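Local coordinates for ferric vibriobactin ABC transporter, periplasmic ferric vibriobactin-binding protein (Vibrio cholerae, PDB 3R5T), which binds iron-loaded vibriobactin in the periplasm of Vibrio cholerae and probably hands this siderophore to an ABC transporter for uptake, at residues Y170-K181 and H211-L222; N3-N11 and Q129-E137. All blocks are in the same frame, centred on the assembly; numbering follows the deposited sequence. Where two conformers were deposited one is given.

Interaction 1. Residues Y170-K181 and H211-L222; sequences YHGPGVVNAVAK and HRDFLRIHYEHL. With VBN ((4S,5R)-N-{3-[(2,3-dihydroxybenzoyl)amino]propyl}-2-(2,3-dihydroxyphenyl)-N-[3-({[(4S,5R)-2-(2,3-dihydroxyphenyl)-5-met hyl-4,5-dihydro-1,3-oxazol-4-yl]carbonyl}amino)propyl]-5-methyl-4,5-dihydro-1,3-oxazole-4-carboxamide), chain B.
A180 and F214 meet as a non-hydrogen-bonded antiparallel pair, and the methyl of A180 sits over one face of the phenylalanine ring, CB 3.9 Å from the ring centroid. The opposite face of that ring takes carbon CAL of the vibriobactin, so F214 is sandwiched between its neighbouring strand and the ligand. On the other side of the sheet, CG2 of V179 touches CD1 of I217 at 3.7 Å, while the end of L222 packs near the amide of N177 and the edge of the Y170 ring. At the turn G172-V175, the CA of P173 stands almost exactly on the normal of the Y219 ring, 3.4 Å from its centroid, a close CH-pi contact. Y219 gets there because its CG lies anti to the backbone N (chi1 170°); its hydroxyl, like that of Y170, bonds to D246.

Between these apolar groups, N177 and V179 form two-way backbone hydrogen bonds with I217 and L215. The amide of N177 braces the turn and the residue before it: OD1 accepts from H171 N at 2.8 Å, from above the carbonyl plane, and ND2 donates to G172 O. At the far end K181 N bonds D213 O, and the lysine chain bends at chi3 (53°) to bring NZ to H211 O at 2.9 Å, in the carbonyl plane.

The polar edge faces the ligand. H171 NE2 donates to VBN OAC at 2.9 Å. R216 NH1 donates to F214 O and to D213 OD1, the latter a salt bridge, and its guanidinium lies between the H211 ring and a vibriobactin catechol. Held by D213 OD1 and F214 O, the R216 cation beside the ferric complex would probably help offset the negative charge of the iron-bound catecholates.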
loop_
_atom_site.group_PDB
_atom_site.type_symbol
_atom_site.label_atom_id
_atom_site.label_comp_id
_atom_site.label_asym_id
_atom_site.label_seq_id
_atom_site.Cartn_x
_atom_site.Cartn_y
_atom_site.Cartn_z
ATOM N N TYR A 170 -13.483 5.589 -4.410
ATOM C CA TYR A 170 -14.683 6.324 -4.817
ATOM C C TYR A 170 -14.636 7.793 -4.468
ATOM O O TYR A 170 -14.320 8.159 -3.334
ATOM C CB TYR A 170 -15.902 5.684 -4.158
ATOM C CG TYR A 170 -17.230 6.340 -4.457
ATOM C CD1 TYR A 170 -17.833 6.212 -5.707
ATOM C CD2 TYR A 170 -17.924 7.036 -3.467
ATOM C CE1 TYR A 170 -19.077 6.778 -5.971
ATOM C CE2 TYR A 170 -19.174 7.613 -3.727
ATOM C CZ TYR A 170 -19.735 7.495 -4.977
ATOM O OH TYR A 170 -20.975 8.063 -5.225
ATOM N N HIS A 171 -14.961 8.621 -5.451
ATOM C CA HIS A 171 -15.030 10.068 -5.253
ATOM C C HIS A 171 -16.307 10.691 -5.784
ATOM O O HIS A 171 -16.422 11.903 -5.797
ATOM C CB HIS A 171 -13.823 10.763 -5.868
ATOM C CG HIS A 171 -12.530 10.339 -5.259
ATOM N ND1 HIS A 171 -12.136 10.736 -4.001
ATOM C CD2 HIS A 171 -11.561 9.514 -5.716
ATOM C CE1 HIS A 171 -10.971 10.182 -3.712
ATOM N NE2 HIS A 171 -10.601 9.436 -4.737
ATOM N N GLY A 172 -17.247 9.871 -6.235
ATOM C CA GLY A 172 -18.555 10.351 -6.643
ATOM C C GLY A 172 -18.668 10.792 -8.087
ATOM O O GLY A 172 -17.716 10.690 -8.853
ATOM N N PRO A 173 -19.846 11.313 -8.459
ATOM C CA PRO A 173 -20.127 11.729 -9.839
ATOM C C PRO A 173 -19.222 12.859 -10.324
ATOM O O PRO A 173 -18.751 13.669 -9.524
ATOM C CB PRO A 173 -21.567 12.270 -9.780
ATOM C CG PRO A 173 -22.065 12.058 -8.405
ATOM C CD PRO A 173 -20.977 11.534 -7.536
ATOM N N GLY A 174 -18.999 12.907 -11.633
ATOM C CA GLY A 174 -18.340 14.042 -12.260
ATOM C C GLY A 174 -16.860 14.142 -11.953
ATOM O O GLY A 174 -16.231 15.170 -12.219
ATOM N N VAL A 175 -16.304 13.074 -11.396
ATOM C CA VAL A 175 -14.897 13.015 -11.001
ATOM C C VAL A 175 -14.320 11.691 -11.478
ATOM O O VAL A 175 -15.043 10.696 -11.562
ATOM C CB VAL A 175 -14.751 13.087 -9.459
ATOM C CG1 VAL A 175 -13.305 12.838 -9.017
ATOM C CG2 VAL A 175 -15.239 14.436 -8.952
ATOM N N VAL A 176 -13.024 11.677 -11.764
ATOM C CA VAL A 176 -12.364 10.431 -12.103
ATOM C C VAL A 176 -12.300 9.571 -10.844
ATOM O O VAL A 176 -11.847 10.024 -9.794
ATOM C CB VAL A 176 -10.945 10.684 -12.675
ATOM C CG1 VAL A 176 -10.109 9.396 -12.649
ATOM C CG2 VAL A 176 -11.050 11.264 -14.084
ATOM N N ASN A 177 -12.769 8.327 -10.943
ATOM C CA ASN A 177 -12.713 7.375 -9.840
ATOM C C ASN A 177 -11.664 6.317 -10.171
ATOM O O ASN A 177 -11.018 6.381 -11.222
ATOM C CB ASN A 177 -14.083 6.709 -9.646
ATOM C CG ASN A 177 -15.115 7.638 -8.978
ATOM O OD1 ASN A 177 -15.574 7.353 -7.867
ATOM N ND2 ASN A 177 -15.475 8.751 -9.643
ATOM N N ALA A 178 -11.504 5.307 -9.331
ATOM C CA ALA A 178 -10.472 4.313 -9.640
ATOM C C ALA A 178 -10.819 2.925 -9.142
ATOM O O ALA A 178 -11.560 2.771 -8.167
ATOM C CB ALA A 178 -9.106 4.753 -9.114
ATOM N N VAL A 179 -10.281 1.914 -9.827
ATOM C CA VAL A 179 -10.574 0.527 -9.497
ATOM C C VAL A 179 -9.279 -0.292 -9.453
ATOM O O VAL A 179 -8.462 -0.232 -10.373
ATOM C CB VAL A 179 -11.542 -0.089 -10.531
ATOM C CG1 VAL A 179 -11.859 -1.542 -10.180
ATOM C CG2 VAL A 179 -12.834 0.738 -10.648
ATOM N N ALA A 180 -9.111 -1.083 -8.403
ATOM C CA ALA A 180 -7.862 -1.843 -8.237
ATOM C C ALA A 180 -7.585 -2.846 -9.353
ATOM O O ALA A 180 -8.489 -3.537 -9.832
ATOM C CB ALA A 180 -7.811 -2.576 -6.861
ATOM N N LYS A 181 -6.311 -2.933 -9.730
ATOM C CA LYS A 181 -5.845 -3.854 -10.764
ATOM C C LYS A 181 -5.195 -5.073 -10.124
ATOM O O LYS A 181 -4.818 -5.041 -8.948
ATOM C CB LYS A 181 -4.869 -3.138 -11.708
ATOM C CG LYS A 181 -5.542 -2.042 -12.538
ATOM C CD LYS A 181 -4.544 -1.194 -13.311
ATOM C CE LYS A 181 -3.621 -2.048 -14.146
ATOM N NZ LYS A 181 -2.871 -1.203 -15.113
ATOM N N HIS A 211 -1.205 3.854 -14.870
ATOM C CA HIS A 211 -1.066 3.419 -13.487
ATOM C C HIS A 211 -1.194 1.911 -13.396
ATOM O O HIS A 211 -2.056 1.314 -14.052
ATOM C CB HIS A 211 -2.149 4.036 -12.613
ATOM C CG HIS A 211 -2.080 5.523 -12.518
ATOM N ND1 HIS A 211 -1.226 6.177 -11.655
ATOM C CD2 HIS A 211 -2.795 6.479 -13.149
ATOM C CE1 HIS A 211 -1.424 7.482 -11.762
ATOM N NE2 HIS A 211 -2.363 7.690 -12.668
ATOM N N ARG A 212 -0.362 1.308 -12.554
ATOM C CA ARG A 212 -0.337 -0.144 -12.412
ATOM C C ARG A 212 -1.134 -0.629 -11.201
ATOM O O ARG A 212 -1.488 -1.816 -11.131
ATOM C CB ARG A 212 1.111 -0.620 -12.342
ATOM C CG ARG A 212 1.840 -0.409 -13.662
ATOM C CD ARG A 212 3.334 -0.709 -13.578
ATOM N NE ARG A 212 4.068 0.339 -12.873
ATOM C CZ ARG A 212 4.355 1.531 -13.391
ATOM N NH1 ARG A 212 3.961 1.840 -14.618
ATOM N NH2 ARG A 212 5.036 2.416 -12.682
ATOM N N ASP A 213 -1.413 0.277 -10.264
ATOM C CA ASP A 213 -2.101 -0.077 -9.019
ATOM C C ASP A 213 -3.627 -0.025 -9.138
ATOM O O ASP A 213 -4.316 -1.043 -8.966
ATOM C CB ASP A 213 -1.584 0.770 -7.819
ATOM C CG ASP A 213 -1.698 2.301 -8.012
ATOM O OD1 ASP A 213 -1.778 2.800 -9.152
ATOM O OD2 ASP A 213 -1.671 3.008 -6.982
ATOM N N PHE A 214 -4.139 1.170 -9.430
ATOM C CA PHE A 214 -5.562 1.353 -9.679
ATOM C C PHE A 214 -5.734 1.971 -11.050
ATOM O O PHE A 214 -5.026 2.923 -11.399
ATOM C CB PHE A 214 -6.193 2.297 -8.638
ATOM C CG PHE A 214 -6.449 1.659 -7.289
ATOM C CD1 PHE A 214 -7.741 1.463 -6.833
ATOM C CD2 PHE A 214 -5.392 1.262 -6.484
ATOM C CE1 PHE A 214 -7.969 0.885 -5.586
ATOM C CE2 PHE A 214 -5.621 0.677 -5.241
ATOM C CZ PHE A 214 -6.916 0.478 -4.806
ATOM N N LEU A 215 -6.699 1.463 -11.812
ATOM C CA LEU A 215 -7.044 2.053 -13.096
ATOM C C LEU A 215 -7.905 3.269 -12.795
ATOM O O LEU A 215 -8.959 3.143 -12.151
ATOM C CB LEU A 215 -7.840 1.068 -13.971
ATOM C CG LEU A 215 -8.043 1.508 -15.425
ATOM C CD1 LEU A 215 -6.723 1.527 -16.161
ATOM C CD2 LEU A 215 -8.996 0.572 -16.147
ATOM N N ARG A 216 -7.465 4.445 -13.247
ATOM C CA ARG A 216 -8.262 5.656 -13.132
ATOM C C ARG A 216 -9.258 5.691 -14.285
ATOM O O ARG A 216 -8.878 5.483 -15.440
ATOM C CB ARG A 216 -7.362 6.888 -13.144
ATOM C CG ARG A 216 -6.815 7.265 -11.788
ATOM C CD ARG A 216 -5.940 6.206 -11.172
ATOM N NE ARG A 216 -5.102 6.829 -10.152
ATOM C CZ ARG A 216 -4.121 6.223 -9.502
ATOM N NH1 ARG A 216 -3.861 4.935 -9.708
ATOM N NH2 ARG A 216 -3.420 6.910 -8.602
ATOM N N ILE A 217 -10.530 5.956 -13.972
ATOM C CA ILE A 217 -11.605 5.829 -14.955
ATOM C C ILE A 217 -12.639 6.964 -14.832
ATOM O O ILE A 217 -12.858 7.492 -13.743
ATOM C CB ILE A 217 -12.334 4.456 -14.805
ATOM C CG1 ILE A 217 -13.074 4.396 -13.463
ATOM C CG2 ILE A 217 -11.347 3.283 -14.959
ATOM C CD1 ILE A 217 -13.930 3.166 -13.270
ATOM N N HIS A 218 -13.294 7.315 -15.941
ATOM C CA HIS A 218 -14.461 8.187 -15.855
ATOM C C HIS A 218 -15.497 7.529 -14.949
ATOM O O HIS A 218 -15.647 6.295 -14.942
ATOM C CB HIS A 218 -15.075 8.458 -17.222
ATOM C CG HIS A 218 -14.194 9.241 -18.142
ATOM N ND1 HIS A 218 -14.406 9.293 -19.502
ATOM C CD2 HIS A 218 -13.103 10.004 -17.903
ATOM C CE1 HIS A 218 -13.484 10.056 -20.062
ATOM N NE2 HIS A 218 -12.679 10.496 -19.114
ATOM N N TYR A 219 -16.194 8.367 -14.188
ATOM C CA TYR A 219 -17.200 7.940 -13.228
ATOM C C TYR A 219 -18.193 6.934 -13.801
ATOM O O TYR A 219 -18.515 5.943 -13.146
ATOM C CB TYR A 219 -17.959 9.167 -12.741
ATOM C CG TYR A 219 -19.193 8.879 -11.918
ATOM C CD1 TYR A 219 -20.459 9.130 -12.432
ATOM C CD2 TYR A 219 -19.098 8.361 -10.635
ATOM C CE1 TYR A 219 -21.596 8.898 -11.690
ATOM C CE2 TYR A 219 -20.237 8.108 -9.880
ATOM C CZ TYR A 219 -21.479 8.369 -10.423
ATOM O OH TYR A 219 -22.618 8.153 -9.694
ATOM N N GLU A 220 -18.674 7.201 -15.009
ATOM C CA GLU A 220 -19.701 6.359 -15.635
ATOM C C GLU A 220 -19.317 4.882 -15.702
ATOM O O GLU A 220 -20.184 4.005 -15.675
ATOM C CB GLU A 220 -20.050 6.844 -17.054
ATOM C CG GLU A 220 -20.854 8.123 -17.097
ATOM C CD GLU A 220 -20.076 9.297 -16.562
ATOM O OE1 GLU A 220 -18.852 9.355 -16.825
ATOM O OE2 GLU A 220 -20.688 10.151 -15.879
ATOM N N HIS A 221 -18.026 4.591 -15.823
ATOM C CA HIS A 221 -17.598 3.193 -15.912
ATOM C C HIS A 221 -17.901 2.383 -14.651
ATOM O O HIS A 221 -17.958 1.148 -14.713
ATOM C CB HIS A 221 -16.112 3.075 -16.265
ATOM C CG HIS A 221 -15.782 3.484 -17.670
ATOM N ND1 HIS A 221 -16.285 2.835 -18.777
ATOM C CD2 HIS A 221 -14.979 4.467 -18.143
ATOM C CE1 HIS A 221 -15.814 3.407 -19.873
ATOM N NE2 HIS A 221 -15.020 4.401 -19.515
ATOM N N LEU A 222 -18.048 3.056 -13.510
ATOM C CA LEU A 222 -18.428 2.359 -12.281
ATOM C C LEU A 222 -19.713 1.565 -12.452
ATOM O O LEU A 222 -19.878 0.499 -11.846
ATOM C CB LEU A 222 -18.589 3.336 -11.108
ATOM C CG LEU A 222 -17.330 3.977 -10.510
ATOM C CD1 LEU A 222 -17.747 4.943 -9.418
ATOM C CD2 LEU A 222 -16.357 2.920 -9.966
HETATM C C VBN B . -4.891 12.004 -5.769
HETATM N N VBN B . -2.501 11.163 -5.716
HETATM O O VBN B . -5.065 11.630 -6.881
HETATM C CA VBN B . -3.496 12.063 -5.160
HETATM C CB VBN B . -2.779 13.455 -5.332
HETATM C CAB VBN B . -4.152 10.006 2.577
HETATM O OAC VBN B . -8.529 7.846 -5.902
HETATM O OAD VBN B . -4.061 13.172 -0.733
HETATM O OAF VBN B . -2.617 6.978 -5.183
HETATM O OAG VBN B . 0.021 7.907 -8.951
HETATM O OAH VBN B . -0.341 8.909 -4.599
HETATM O OAI VBN B . -4.483 8.862 -5.404
HETATM O OAJ VBN B . -1.628 9.061 -7.121
HETATM O OAK VBN B . -2.487 9.722 -3.147
HETATM C CAL VBN B . -5.634 4.827 -5.692
HETATM C CAM VBN B . 0.822 11.526 -9.331
HETATM C CAN VBN B . 1.122 9.142 -1.190
HETATM C CAO VBN B . -4.262 5.196 -5.486
HETATM C CAP VBN B . 0.862 10.116 -9.525
HETATM C CAQ VBN B . 1.030 8.876 -2.596
HETATM C CAR VBN B . -6.655 5.840 -5.818
HETATM C CAS VBN B . -0.058 12.096 -8.401
HETATM C CAT VBN B . 0.002 9.632 -0.472
HETATM C CAU VBN B . -8.274 11.690 -5.627
HETATM C CAV VBN B . -7.042 13.435 -2.864
HETATM C CAW VBN B . -8.049 10.527 -6.607
HETATM C CAX VBN B . -6.816 13.726 -1.362
HETATM C CAY VBN B . -7.255 12.829 -5.707
HETATM C CAZ VBN B . -5.763 13.133 -3.663
HETATM N NBB VBN B . -7.025 9.551 -6.245
HETATM N NBC VBN B . -6.319 12.538 -0.671
HETATM N NBD VBN B . -3.692 10.196 -0.874
HETATM O OBF VBN B . -2.285 10.551 0.968
HETATM C CBG VBN B . -7.401 8.193 -5.927
HETATM C CBH VBN B . -4.884 12.356 -0.432
HETATM C CBJ VBN B . -1.930 11.888 -6.820
HETATM C CBK VBN B . -3.916 6.576 -5.403
HETATM C CBL VBN B . 0.008 9.279 -8.783
HETATM C CBM VBN B . -0.185 9.106 -3.237
HETATM C CBN VBN B . -4.876 7.538 -5.527
HETATM C CBO VBN B . -0.825 9.835 -7.902
HETATM C CBP VBN B . -1.263 9.579 -2.538
HETATM C CBQ VBN B . -6.305 7.149 -5.741
HETATM C CBR VBN B . -0.846 11.290 -7.683
HETATM C CBS VBN B . -1.173 9.830 -1.096
HETATM C CBU VBN B . -3.651 10.902 1.458
HETATM C CBW VBN B . -2.361 10.454 -0.421
HETATM C CBX VBN B . -4.486 10.979 0.084
HETATM N NBY VBN B . -5.983 12.606 -5.014
HETATM O OG1 VBN B . -1.945 13.274 -6.558
HETATM C CG2 VBN B . -2.137 14.093 -4.111
HETATM O O HOH W 1 -20.374 12.177 -14.028
HETATM O O HOH W 2 -15.892 11.273 -14.856
#

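Interaction 2. Residues N3-N11 and Q129-E137; sequences NVWPRTFQN and QLGLATGLE. With EDO (1,2-ethanediol), chain E; MOH (methanol), chain D.
Q129 meets F9 at the start of the helical segment: its CG lies 3.6 Å from CZ of the phenylalanine, the two side chains crossing at about a right angle, while the backbone O of Q129 faces the edge of the same ring. Beyond CG the glutamine runs extended, and a water joins its NE2 to Q10 O; this water also lies over one face of the F9 ring. One turn on, the carbonyl of L132 accepts from R7 NH1 at 2.9 Å, in the guanidinium plane. A133 then packs its methyl 3.6 Å from CD1 of F9, whose ring is carried to the helix by a chi1 of -178° that sets CG opposite the backbone N. I114 of strand 113-116 touches both F9 and A133. The carbonyl of A133 points at the edge of the W5 ring, with CH2 3.4 Å away, and is buried there without a polar partner.

G135, the first residue past the helix, has positive phi, and with no side chain there its CA approaches W5 CZ2 to 3.6 Å. E137, in the next helix, completes the contact with a salt bridge from OE2 to R7 NH1 at 2.8 Å, met on the syn side of the carboxylate with the two planes 49° apart. A second water links OE1 to R7 NH2. R7 is fixed from three directions: W5 CZ2 lies over the centre of its guanidinium, NE and NH2 both grip V4 O, and NH1 serves L132 and E137 together.

R7 thus ties the N-terminal hairpin of strands 7-10 and 16-19 to a helix junction: helix 123-134 ends in a Schellman-type motif, with L136 N bonded to G131 O and glycine at the positive-phi position, and L136 is the N-cap of helix 137-155.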
loop_
_atom_site.group_PDB
_atom_site.type_symbol
_atom_site.label_atom_id
_atom_site.label_comp_id
_atom_site.label_asym_id
_atom_site.label_seq_id
_atom_site.Cartn_x
_atom_site.Cartn_y
_atom_site.Cartn_z
ATOM N N ASN A 3 26.958 -11.933 4.556
ATOM C CA ASN A 3 26.355 -10.669 4.143
ATOM C C ASN A 3 27.364 -9.683 3.557
ATOM O O ASN A 3 28.086 -9.000 4.281
ATOM C CB ASN A 3 25.582 -10.041 5.301
ATOM C CG ASN A 3 26.197 -10.350 6.649
ATOM O OD1 ASN A 3 25.570 -10.989 7.499
ATOM N ND2 ASN A 3 27.432 -9.904 6.853
ATOM N N VAL A 4 27.390 -9.606 2.233
ATOM C CA VAL A 4 28.435 -8.877 1.526
ATOM C C VAL A 4 28.085 -7.415 1.305
ATOM O O VAL A 4 26.970 -7.090 0.899
ATOM C CB VAL A 4 28.744 -9.523 0.163
ATOM C CG1 VAL A 4 29.764 -8.693 -0.601
ATOM C CG2 VAL A 4 29.250 -10.953 0.350
ATOM N N TRP A 5 29.053 -6.548 1.597
ATOM C CA TRP A 5 28.991 -5.124 1.306
ATOM C C TRP A 5 30.364 -4.760 0.794
ATOM O O TRP A 5 31.354 -5.286 1.289
ATOM C CB TRP A 5 28.674 -4.328 2.575
ATOM C CG TRP A 5 27.377 -4.753 3.154
ATOM C CD1 TRP A 5 27.180 -5.740 4.073
ATOM C CD2 TRP A 5 26.081 -4.261 2.799
ATOM N NE1 TRP A 5 25.839 -5.890 4.323
ATOM C CE2 TRP A 5 25.143 -4.980 3.565
ATOM C CE3 TRP A 5 25.624 -3.279 1.914
ATOM C CZ2 TRP A 5 23.775 -4.759 3.467
ATOM C CZ3 TRP A 5 24.256 -3.042 1.829
ATOM C CH2 TRP A 5 23.349 -3.782 2.606
ATOM N N PRO A 6 30.436 -3.874 -0.208
ATOM C CA PRO A 6 29.332 -3.226 -0.926
ATOM C C PRO A 6 28.440 -4.212 -1.682
ATOM O O PRO A 6 28.826 -5.348 -1.938
ATOM C CB PRO A 6 30.058 -2.322 -1.930
ATOM C CG PRO A 6 31.401 -2.071 -1.312
ATOM C CD PRO A 6 31.747 -3.351 -0.633
ATOM N N ARG A 7 27.239 -3.767 -2.026
ATOM C CA ARG A 7 26.369 -4.521 -2.915
ATOM C C ARG A 7 25.660 -3.562 -3.864
ATOM O O ARG A 7 25.549 -2.357 -3.591
ATOM C CB ARG A 7 25.354 -5.354 -2.128
ATOM C CG ARG A 7 24.423 -4.531 -1.262
ATOM C CD ARG A 7 23.440 -5.403 -0.482
ATOM N NE ARG A 7 24.103 -6.327 0.433
ATOM C CZ ARG A 7 23.463 -7.216 1.193
ATOM N NH1 ARG A 7 22.132 -7.301 1.147
ATOM N NH2 ARG A 7 24.145 -8.030 1.992
ATOM N N THR A 8 25.190 -4.099 -4.979
ATOM C CA THR A 8 24.507 -3.321 -5.998
ATOM C C THR A 8 23.017 -3.572 -5.901
ATOM O O THR A 8 22.579 -4.707 -5.760
ATOM C CB THR A 8 24.972 -3.718 -7.401
ATOM O OG1 THR A 8 26.346 -3.356 -7.565
ATOM C CG2 THR A 8 24.128 -3.029 -8.469
ATOM N N PHE A 9 22.255 -2.486 -5.950
ATOM C CA PHE A 9 20.804 -2.531 -5.925
ATOM C C PHE A 9 20.275 -2.109 -7.291
ATOM O O PHE A 9 20.686 -1.062 -7.828
ATOM C CB PHE A 9 20.268 -1.583 -4.838
ATOM C CG PHE A 9 18.770 -1.603 -4.706
ATOM C CD1 PHE A 9 18.149 -2.535 -3.884
ATOM C CD2 PHE A 9 17.983 -0.703 -5.420
ATOM C CE1 PHE A 9 16.761 -2.555 -3.762
ATOM C CE2 PHE A 9 16.604 -0.728 -5.310
ATOM C CZ PHE A 9 15.988 -1.665 -4.484
ATOM N N GLN A 10 19.361 -2.901 -7.842
ATOM C CA GLN A 10 18.726 -2.575 -9.109
ATOM C C GLN A 10 17.491 -1.710 -8.901
ATOM O O GLN A 10 16.500 -2.136 -8.296
ATOM C CB GLN A 10 18.377 -3.852 -9.881
ATOM C CG GLN A 10 19.609 -4.644 -10.332
ATOM C CD GLN A 10 19.250 -5.947 -11.021
ATOM O OE1 GLN A 10 18.331 -6.652 -10.599
ATOM N NE2 GLN A 10 19.982 -6.281 -12.081
ATOM N N ASN A 11 17.575 -0.470 -9.386
ATOM C CA ASN A 11 16.494 0.511 -9.261
ATOM C C ASN A 11 15.398 0.295 -10.290
ATOM O O ASN A 11 15.625 -0.320 -11.337
ATOM C CB ASN A 11 17.062 1.925 -9.401
ATOM C CG ASN A 11 18.042 2.269 -8.300
ATOM O OD1 ASN A 11 17.747 2.095 -7.118
ATOM N ND2 ASN A 11 19.217 2.743 -8.679
ATOM N N GLN A 129 12.401 -6.598 -1.456
ATOM C CA GLN A 129 13.271 -5.728 -2.216
ATOM C C GLN A 129 14.077 -4.854 -1.251
ATOM O O GLN A 129 15.299 -4.698 -1.399
ATOM C CB GLN A 129 12.430 -4.877 -3.153
ATOM C CG GLN A 129 13.238 -3.930 -3.988
ATOM C CD GLN A 129 12.405 -3.322 -5.077
ATOM O OE1 GLN A 129 11.234 -2.987 -4.870
ATOM N NE2 GLN A 129 13.003 -3.167 -6.252
ATOM N N LEU A 130 13.397 -4.293 -0.258
ATOM C CA LEU A 130 14.047 -3.443 0.738
ATOM C C LEU A 130 14.948 -4.247 1.667
ATOM O O LEU A 130 15.975 -3.736 2.124
ATOM C CB LEU A 130 13.007 -2.661 1.540
ATOM C CG LEU A 130 12.221 -1.666 0.687
ATOM C CD1 LEU A 130 11.074 -1.052 1.497
ATOM C CD2 LEU A 130 13.143 -0.601 0.082
ATOM N N GLY A 131 14.592 -5.510 1.923
ATOM C CA GLY A 131 15.448 -6.391 2.705
ATOM C C GLY A 131 16.802 -6.540 2.044
ATOM O O GLY A 131 17.834 -6.509 2.711
ATOM N N LEU A 132 16.806 -6.704 0.725
ATOM C CA LEU A 132 18.056 -6.852 -0.025
ATOM C C LEU A 132 18.879 -5.559 -0.040
ATOM O O LEU A 132 20.105 -5.613 -0.090
ATOM C CB LEU A 132 17.775 -7.353 -1.453
ATOM C CG LEU A 132 17.173 -8.763 -1.510
ATOM C CD1 LEU A 132 16.414 -9.019 -2.817
ATOM C CD2 LEU A 132 18.258 -9.813 -1.320
ATOM N N ALA A 133 18.220 -4.407 0.033
ATOM C CA ALA A 133 18.939 -3.143 0.068
ATOM C C ALA A 133 19.557 -2.871 1.441
ATOM O O ALA A 133 20.547 -2.149 1.551
ATOM C CB ALA A 133 18.019 -1.971 -0.334
ATOM N N THR A 134 18.974 -3.445 2.489
ATOM C CA THR A 134 19.347 -3.059 3.851
ATOM C C THR A 134 20.049 -4.174 4.629
ATOM O O THR A 134 20.438 -3.979 5.789
ATOM C CB THR A 134 18.111 -2.629 4.646
ATOM O OG1 THR A 134 17.149 -3.694 4.636
ATOM C CG2 THR A 134 17.471 -1.402 4.014
ATOM N N GLY A 135 20.197 -5.344 4.011
ATOM C CA GLY A 135 20.796 -6.484 4.679
ATOM C C GLY A 135 19.874 -7.058 5.731
ATOM O O GLY A 135 20.330 -7.659 6.708
ATOM N N LEU A 136 18.572 -6.890 5.521
ATOM C CA LEU A 136 17.593 -7.339 6.498
ATOM C C LEU A 136 16.762 -8.489 5.930
ATOM O O LEU A 136 15.572 -8.629 6.217
ATOM C CB LEU A 136 16.716 -6.176 6.967
ATOM C CG LEU A 136 17.491 -5.070 7.697
ATOM C CD1 LEU A 136 16.592 -3.869 8.028
ATOM C CD2 LEU A 136 18.124 -5.629 8.962
ATOM N N GLU A 137 17.408 -9.326 5.132
ATOM C CA GLU A 137 16.731 -10.475 4.519
ATOM C C GLU A 137 16.127 -11.421 5.563
ATOM O O GLU A 137 15.025 -11.946 5.370
ATOM C CB GLU A 137 17.683 -11.226 3.575
ATOM C CG GLU A 137 18.237 -10.343 2.455
ATOM C CD GLU A 137 19.596 -9.707 2.780
ATOM O OE1 GLU A 137 19.948 -9.579 3.974
ATOM O OE2 GLU A 137 20.306 -9.330 1.822
HETATM C C1 EDO E . 19.033 -6.173 -4.625
HETATM O O1 EDO E . 20.272 -5.603 -4.161
HETATM C C2 EDO E . 18.478 -5.360 -5.798
HETATM O O2 EDO E . 19.246 -5.587 -6.982
HETATM C C MOH D . 10.878 -1.556 -8.502
HETATM O O MOH D . 10.447 -1.719 -7.154
HETATM O O HOH W 3 22.696 -9.505 4.093
HETATM O O HOH W 4 15.665 -4.365 -6.711
#

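Overall arrangement
Interactions 1 and 2 share no strand or helix and lie on opposite sides of the chain's centre, their own centres 36 Å apart. Interaction 1 is the more buried: it joins the edge strand 214-217 to strand 177-180 in the mixed sheet, through regular backbone bonds, and strand 214-217 and the loops beside the pair carry side chains to the siderophore. Interaction 2 is peripheral and has no strand pairing; a short hairpin strand lies against a helix end, using side chains, the L132 carbonyl and two waters. Each has an arginine paired with an acidic residue, but R216 looks onto bound vibriobactin, whereas R7 serves a helix terminus away from the ligand site.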